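Local coordinates for protein glycoside Hydrolase (Bacteroides uniformis, PDB 5TA0) that probably hydrolyses agarose-type galactans as a glycoside hydrolase of the GH86 family and binds a neoagarose oligosaccharide, at residues 291-305 with 591-605. Sequence-based numbering, arbitrary orientation. Where two conformers were deposited one is given.
With EDO (1,2-ethanediol), chain U; EDO (1,2-ethanediol), chain P.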
loop_
_atom_site.group_PDB
_atom_site.type_symbol
_atom_site.label_atom_id
_atom_site.label_comp_id
_atom_site.label_asym_id
_atom_site.label_seq_id
_atom_site.Cartn_x
_atom_site.Cartn_y
_atom_site.Cartn_z
ATOM N N LYS A 291 1.728 2.878 -23.132
ATOM C CA LYS A 291 2.330 3.887 -22.268
ATOM C C LYS A 291 2.636 3.322 -20.880
ATOM O O LYS A 291 1.940 2.400 -20.393
ATOM C CB LYS A 291 1.410 5.087 -22.118
ATOM C CG LYS A 291 0.964 5.715 -23.435
ATOM C CD LYS A 291 2.080 6.493 -24.092
ATOM C CE LYS A 291 1.615 7.148 -25.394
ATOM N NZ LYS A 291 2.779 7.405 -26.282
ATOM N N GLN A 292 3.717 3.831 -20.281
ATOM C CA GLN A 292 4.203 3.402 -18.955
ATOM C C GLN A 292 4.083 4.541 -17.953
ATOM O O GLN A 292 4.898 5.468 -17.960
ATOM C CB GLN A 292 5.670 2.960 -19.028
ATOM C CG GLN A 292 5.899 1.480 -19.321
ATOM C CD GLN A 292 7.365 1.093 -19.440
ATOM O OE1 GLN A 292 7.982 0.567 -18.497
ATOM N NE2 GLN A 292 7.940 1.341 -20.610
ATOM N N MET A 293 3.061 4.474 -17.097
ATOM C CA MET A 293 2.771 5.539 -16.137
ATOM C C MET A 293 2.836 4.963 -14.730
ATOM O O MET A 293 1.927 4.252 -14.276
ATOM C CB MET A 293 1.407 6.163 -16.408
ATOM C CG MET A 293 1.372 6.895 -17.737
ATOM S SD MET A 293 -0.283 7.341 -18.263
ATOM C CE MET A 293 -0.797 5.736 -18.831
ATOM N N TYR A 294 3.944 5.247 -14.059
ATOM C CA TYR A 294 4.261 4.630 -12.767
ATOM C C TYR A 294 3.939 5.505 -11.580
ATOM O O TYR A 294 4.055 6.737 -11.633
ATOM C CB TYR A 294 5.737 4.249 -12.726
ATOM C CG TYR A 294 6.017 3.086 -13.657
ATOM C CD1 TYR A 294 5.472 1.834 -13.410
ATOM C CD2 TYR A 294 6.764 3.239 -14.819
ATOM C CE1 TYR A 294 5.673 0.779 -14.264
ATOM C CE2 TYR A 294 6.969 2.175 -15.667
ATOM C CZ TYR A 294 6.435 0.952 -15.400
ATOM O OH TYR A 294 6.627 -0.119 -16.230
ATOM N N ARG A 295 3.505 4.844 -10.513
ATOM C CA ARG A 295 3.460 5.419 -9.179
ATOM C C ARG A 295 4.743 5.073 -8.403
ATOM O O ARG A 295 5.241 5.898 -7.617
ATOM C CB ARG A 295 2.253 4.896 -8.425
ATOM C CG ARG A 295 0.923 5.257 -9.070
ATOM C CD ARG A 295 -0.248 4.842 -8.207
ATOM N NE ARG A 295 -1.510 5.117 -8.874
ATOM C CZ ARG A 295 -2.234 6.230 -8.760
ATOM N NH1 ARG A 295 -1.880 7.229 -7.951
ATOM N NH2 ARG A 295 -3.347 6.328 -9.475
ATOM N N LYS A 296 5.236 3.837 -8.558
ATOM C CA LYS A 296 6.452 3.446 -7.870
ATOM C C LYS A 296 7.544 4.469 -8.153
ATOM O O LYS A 296 7.629 5.035 -9.260
ATOM C CB LYS A 296 6.898 2.035 -8.218
ATOM C CG LYS A 296 7.278 1.752 -9.684
ATOM C CD LYS A 296 7.630 0.275 -9.810
ATOM C CE LYS A 296 7.856 -0.192 -11.231
ATOM N NZ LYS A 296 9.265 -0.009 -11.678
ATOM N N GLY A 297 8.326 4.769 -7.129
ATOM C CA GLY A 297 9.251 5.890 -7.169
ATOM C C GLY A 297 8.666 7.158 -6.621
ATOM O O GLY A 297 7.857 7.126 -5.687
ATOM N N SER A 298 9.081 8.308 -7.163
ATOM C CA SER A 298 8.777 9.582 -6.543
ATOM C C SER A 298 7.299 9.978 -6.547
ATOM O O SER A 298 6.878 10.795 -5.717
ATOM C CB SER A 298 9.599 10.728 -7.155
ATOM O OG SER A 298 9.103 11.149 -8.437
ATOM N N ASN A 299 6.543 9.471 -7.524
ATOM C CA ASN A 299 5.110 9.839 -7.622
ATOM C C ASN A 299 4.311 9.423 -6.367
ATOM O O ASN A 299 3.672 10.256 -5.742
ATOM C CB ASN A 299 4.529 9.264 -8.919
ATOM C CG ASN A 299 3.050 9.536 -9.094
ATOM O OD1 ASN A 299 2.224 8.634 -8.951
ATOM N ND2 ASN A 299 2.694 10.781 -9.356
ATOM N N MET A 300 4.364 8.152 -5.988
ATOM C CA MET A 300 3.632 7.724 -4.785
ATOM C C MET A 300 4.164 8.373 -3.511
ATOM O O MET A 300 3.408 8.597 -2.570
ATOM C CB MET A 300 3.582 6.198 -4.667
ATOM C CG MET A 300 4.890 5.516 -4.388
ATOM S SD MET A 300 4.818 3.718 -4.492
ATOM C CE MET A 300 4.052 3.291 -2.940
ATOM N N GLU A 301 5.438 8.741 -3.509
ATOM C CA GLU A 301 5.964 9.498 -2.377
ATOM C C GLU A 301 5.237 10.851 -2.225
ATOM O O GLU A 301 4.942 11.309 -1.121
ATOM C CB GLU A 301 7.475 9.734 -2.540
ATOM C CG GLU A 301 8.342 8.484 -2.449
ATOM C CD GLU A 301 8.269 7.807 -1.098
ATOM O OE1 GLU A 301 8.349 8.502 -0.070
ATOM O OE2 GLU A 301 8.088 6.578 -1.077
ATOM N N ALA A 302 4.953 11.491 -3.362
ATOM C CA ALA A 302 4.235 12.764 -3.372
ATOM C C ALA A 302 2.779 12.593 -2.922
ATOM O O ALA A 302 2.278 13.402 -2.157
ATOM C CB ALA A 302 4.309 13.406 -4.747
ATOM N N THR A 303 2.132 11.543 -3.420
ATOM C CA THR A 303 0.762 11.256 -3.018
ATOM C C THR A 303 0.665 11.104 -1.499
ATOM O O THR A 303 -0.141 11.745 -0.834
ATOM C CB THR A 303 0.285 9.966 -3.698
ATOM O OG1 THR A 303 0.478 10.093 -5.120
ATOM C CG2 THR A 303 -1.155 9.668 -3.394
ATOM N N MET A 304 1.510 10.232 -0.965
ATOM C CA MET A 304 1.453 9.933 0.486
ATOM C C MET A 304 1.871 11.123 1.350
ATOM O O MET A 304 1.224 11.411 2.350
ATOM C CB MET A 304 2.258 8.689 0.797
ATOM C CG MET A 304 1.675 7.437 0.187
ATOM S SD MET A 304 2.481 5.894 0.658
ATOM C CE MET A 304 3.979 6.057 -0.265
ATOM N N ASP A 305 2.900 11.849 0.917
ATOM C CA ASP A 305 3.290 13.089 1.620
ATOM C C ASP A 305 2.175 14.129 1.665
ATOM O O ASP A 305 2.035 14.834 2.665
ATOM C CB ASP A 305 4.555 13.724 1.008
ATOM C CG ASP A 305 5.864 13.063 1.468
ATOM O OD1 ASP A 305 5.827 12.020 2.156
ATOM O OD2 ASP A 305 6.937 13.588 1.089
ATOM N N PHE A 591 16.513 11.706 -9.072
ATOM C CA PHE A 591 15.524 11.493 -8.017
ATOM C C PHE A 591 15.007 10.066 -8.102
ATOM O O PHE A 591 15.335 9.316 -9.017
ATOM C CB PHE A 591 14.389 12.539 -8.087
ATOM C CG PHE A 591 13.764 12.670 -9.443
ATOM C CD1 PHE A 591 14.149 13.699 -10.293
ATOM C CD2 PHE A 591 12.807 11.767 -9.892
ATOM C CE1 PHE A 591 13.588 13.828 -11.558
ATOM C CE2 PHE A 591 12.247 11.884 -11.154
ATOM C CZ PHE A 591 12.631 12.920 -11.993
ATOM N N ARG A 592 14.215 9.681 -7.113
ATOM C CA ARG A 592 13.726 8.321 -7.015
ATOM C C ARG A 592 12.769 7.970 -8.157
ATOM O O ARG A 592 11.682 8.546 -8.275
ATOM C CB ARG A 592 13.040 8.186 -5.656
ATOM C CG ARG A 592 12.630 6.792 -5.303
ATOM C CD ARG A 592 11.625 6.793 -4.198
ATOM N NE ARG A 592 12.093 7.275 -2.896
ATOM C CZ ARG A 592 12.070 6.581 -1.755
ATOM N NH1 ARG A 592 11.690 5.313 -1.732
ATOM N NH2 ARG A 592 12.423 7.151 -0.608
ATOM N N GLY A 593 13.170 7.017 -8.995
ATOM C CA GLY A 593 12.349 6.541 -10.084
ATOM C C GLY A 593 12.385 7.356 -11.363
ATOM O O GLY A 593 13.325 8.132 -11.601
ATOM N N ASP A 594 11.354 7.161 -12.173
ATOM C CA ASP A 594 11.399 7.528 -13.583
ATOM C C ASP A 594 11.008 8.975 -13.841
ATOM O O ASP A 594 10.393 9.640 -13.005
ATOM C CB ASP A 594 10.571 6.547 -14.428
ATOM C CG ASP A 594 9.090 6.801 -14.362
ATOM O OD1 ASP A 594 8.452 6.387 -13.365
ATOM O OD2 ASP A 594 8.525 7.405 -15.296
ATOM N N VAL A 595 11.367 9.483 -15.021
ATOM C CA VAL A 595 11.120 10.901 -15.337
ATOM C C VAL A 595 9.668 11.221 -15.725
ATOM O O VAL A 595 9.334 12.373 -15.986
ATOM C CB VAL A 595 12.082 11.464 -16.420
ATOM C CG1 VAL A 595 13.523 11.367 -15.943
ATOM C CG2 VAL A 595 11.873 10.776 -17.767
ATOM N N GLN A 596 8.808 10.201 -15.738
ATOM C CA GLN A 596 7.371 10.374 -15.889
ATOM C C GLN A 596 7.009 10.842 -17.311
ATOM O O GLN A 596 6.040 11.584 -17.486
ATOM C CB GLN A 596 6.789 11.303 -14.810
ATOM C CG GLN A 596 7.134 10.827 -13.413
ATOM C CD GLN A 596 6.397 11.563 -12.316
ATOM O OE1 GLN A 596 5.432 12.283 -12.559
ATOM N NE2 GLN A 596 6.849 11.357 -11.066
ATOM N N LYS A 597 7.780 10.369 -18.299
ATOM C CA LYS A 597 7.619 10.822 -19.707
ATOM C C LYS A 597 6.180 10.686 -20.234
ATOM O O LYS A 597 5.634 11.618 -20.830
ATOM C CB LYS A 597 8.560 10.025 -20.620
ATOM C CG LYS A 597 8.556 10.413 -22.091
ATOM C CD LYS A 597 9.493 9.496 -22.870
ATOM N N ASP A 598 5.554 9.526 -20.003
ATOM C CA ASP A 598 4.208 9.262 -20.524
ATOM C C ASP A 598 3.078 9.808 -19.655
ATOM O O ASP A 598 1.924 9.850 -20.073
ATOM C CB ASP A 598 3.968 7.756 -20.737
ATOM C CG ASP A 598 4.876 7.136 -21.788
ATOM O OD1 ASP A 598 5.415 7.882 -22.648
ATOM O OD2 ASP A 598 5.074 5.907 -21.763
ATOM N N ARG A 599 3.396 10.245 -18.433
ATOM C CA ARG A 599 2.424 10.969 -17.637
ATOM C C ARG A 599 2.237 12.363 -18.217
ATOM O O ARG A 599 3.149 12.924 -18.822
ATOM C CB ARG A 599 2.855 11.040 -16.174
ATOM C CG ARG A 599 2.847 9.674 -15.457
ATOM C CD ARG A 599 3.389 9.688 -14.031
ATOM N NE ARG A 599 3.173 10.988 -13.466
ATOM C CZ ARG A 599 2.018 11.477 -13.027
ATOM N NH1 ARG A 599 0.910 10.763 -12.962
ATOM N NH2 ARG A 599 1.993 12.723 -12.688
ATOM N N ALA A 600 1.056 12.910 -18.005
ATOM C CA ALA A 600 0.707 14.210 -18.571
ATOM C C ALA A 600 1.514 15.355 -17.975
ATOM O O ALA A 600 1.650 16.407 -18.596
ATOM C CB ALA A 600 -0.788 14.482 -18.420
ATOM N N SER A 601 2.020 15.181 -16.752
ATOM C CA SER A 601 2.872 16.152 -16.082
ATOM C C SER A 601 3.701 15.376 -15.074
ATOM O O SER A 601 3.437 14.175 -14.837
ATOM C CB SER A 601 2.038 17.201 -15.351
ATOM O OG SER A 601 1.329 16.613 -14.252
ATOM N N PHE A 602 4.668 16.057 -14.483
ATOM C CA PHE A 602 5.488 15.494 -13.408
ATOM C C PHE A 602 4.836 15.788 -12.069
ATOM O O PHE A 602 4.532 16.912 -11.760
ATOM C CB PHE A 602 6.895 16.110 -13.398
ATOM C CG PHE A 602 7.778 15.517 -12.332
ATOM C CD1 PHE A 602 7.859 16.075 -11.045
ATOM C CD2 PHE A 602 8.489 14.368 -12.600
ATOM C CE1 PHE A 602 8.650 15.472 -10.084
ATOM C CE2 PHE A 602 9.269 13.764 -11.638
ATOM C CZ PHE A 602 9.353 14.314 -10.388
ATOM N N PHE A 603 4.644 14.747 -11.265
ATOM C CA PHE A 603 4.269 14.905 -9.840
ATOM C C PHE A 603 5.098 13.915 -9.045
ATOM O O PHE A 603 4.972 12.704 -9.225
ATOM C CB PHE A 603 2.769 14.678 -9.620
ATOM C CG PHE A 603 2.310 14.876 -8.187
ATOM C CD1 PHE A 603 2.724 15.964 -7.425
ATOM C CD2 PHE A 603 1.418 13.979 -7.603
ATOM C CE1 PHE A 603 2.269 16.136 -6.136
ATOM C CE2 PHE A 603 0.952 14.157 -6.313
ATOM C CZ PHE A 603 1.377 15.241 -5.576
ATOM N N GLY A 604 5.995 14.431 -8.210
ATOM C CA GLY A 604 6.901 13.564 -7.457
ATOM C C GLY A 604 7.634 14.311 -6.386
ATOM O O GLY A 604 7.766 15.545 -6.443
ATOM N N VAL A 605 8.144 13.559 -5.403
ATOM C CA VAL A 605 9.032 14.123 -4.383
ATOM C C VAL A 605 10.492 14.009 -4.816
ATOM O O VAL A 605 10.982 12.912 -5.093
ATOM C CB VAL A 605 8.804 13.431 -3.031
ATOM C CG1 VAL A 605 9.884 13.795 -2.022
ATOM C CG2 VAL A 605 7.438 13.775 -2.503
HETATM C C1 EDO U . 1.030 7.111 -12.410
HETATM O O1 EDO U . 0.864 8.152 -11.475
HETATM C C2 EDO U . -0.310 6.697 -12.956
HETATM O O2 EDO U . -0.364 5.302 -12.799
HETATM C C1 EDO P . 10.589 15.135 -15.878
HETATM O O1 EDO P . 10.123 14.552 -17.104
HETATM C C2 EDO P . 10.516 16.643 -16.032
HETATM O O2 EDO P . 9.172 17.042 -16.335
HETATM O O HOH W 1 4.504 9.739 -24.466
HETATM O O HOH W 2 5.748 6.997 -15.502
HETATM O O HOH W 3 6.809 7.028 -19.191
HETATM O O HOH W 4 6.328 7.936 -12.278
HETATM O O HOH W 5 9.431 5.008 -11.291
HETATM O O HOH W 6 9.236 9.507 -10.568
#
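Ala302 CB sits over one face of the Phe603 ring, 3.6 Å from its centroid, a CH-pi contact set toward the rim. The Arg599 guanidinium has Asn299 ND2 centred over one face, 3.8 Å above the plane, and Gln596 CB at its edge; its NH2 forms a salt bridge with Glu253. Glu301 stacks its carboxylate on the Arg592 guanidinium, planes 12° apart, in a long salt bridge (OE2 to Arg592 NH1 3.9 Å) of charges alone; the stronger partners are Arg563 for Glu301 and Glu607 for Arg592. With CG anti to the backbone N (chi1 178°), Asn299 sends ND2 to Phe603 O at 3.0 Å, while Gln596 NE2 grips that oxygen from the opposite face. Gln596 OE1 is likewise held from both faces, by Arg599 NE and Phe603 N. A leucine in place of Arg599 would probably leave Glu253 without this partner, Gln596 OE1 with one donor fewer and Asn299 ND2 without the flat face under it. Gln292 N gives Asp598 OD2 a nearly straight bond (175°) on its anti lone pair. Val605 N bonds Ser298 O at 3.1 Å, tying edge strand 602-609 to helix 298-315: a buried interdomain interface between (alpha/beta) barrel and C-terminal beta domain.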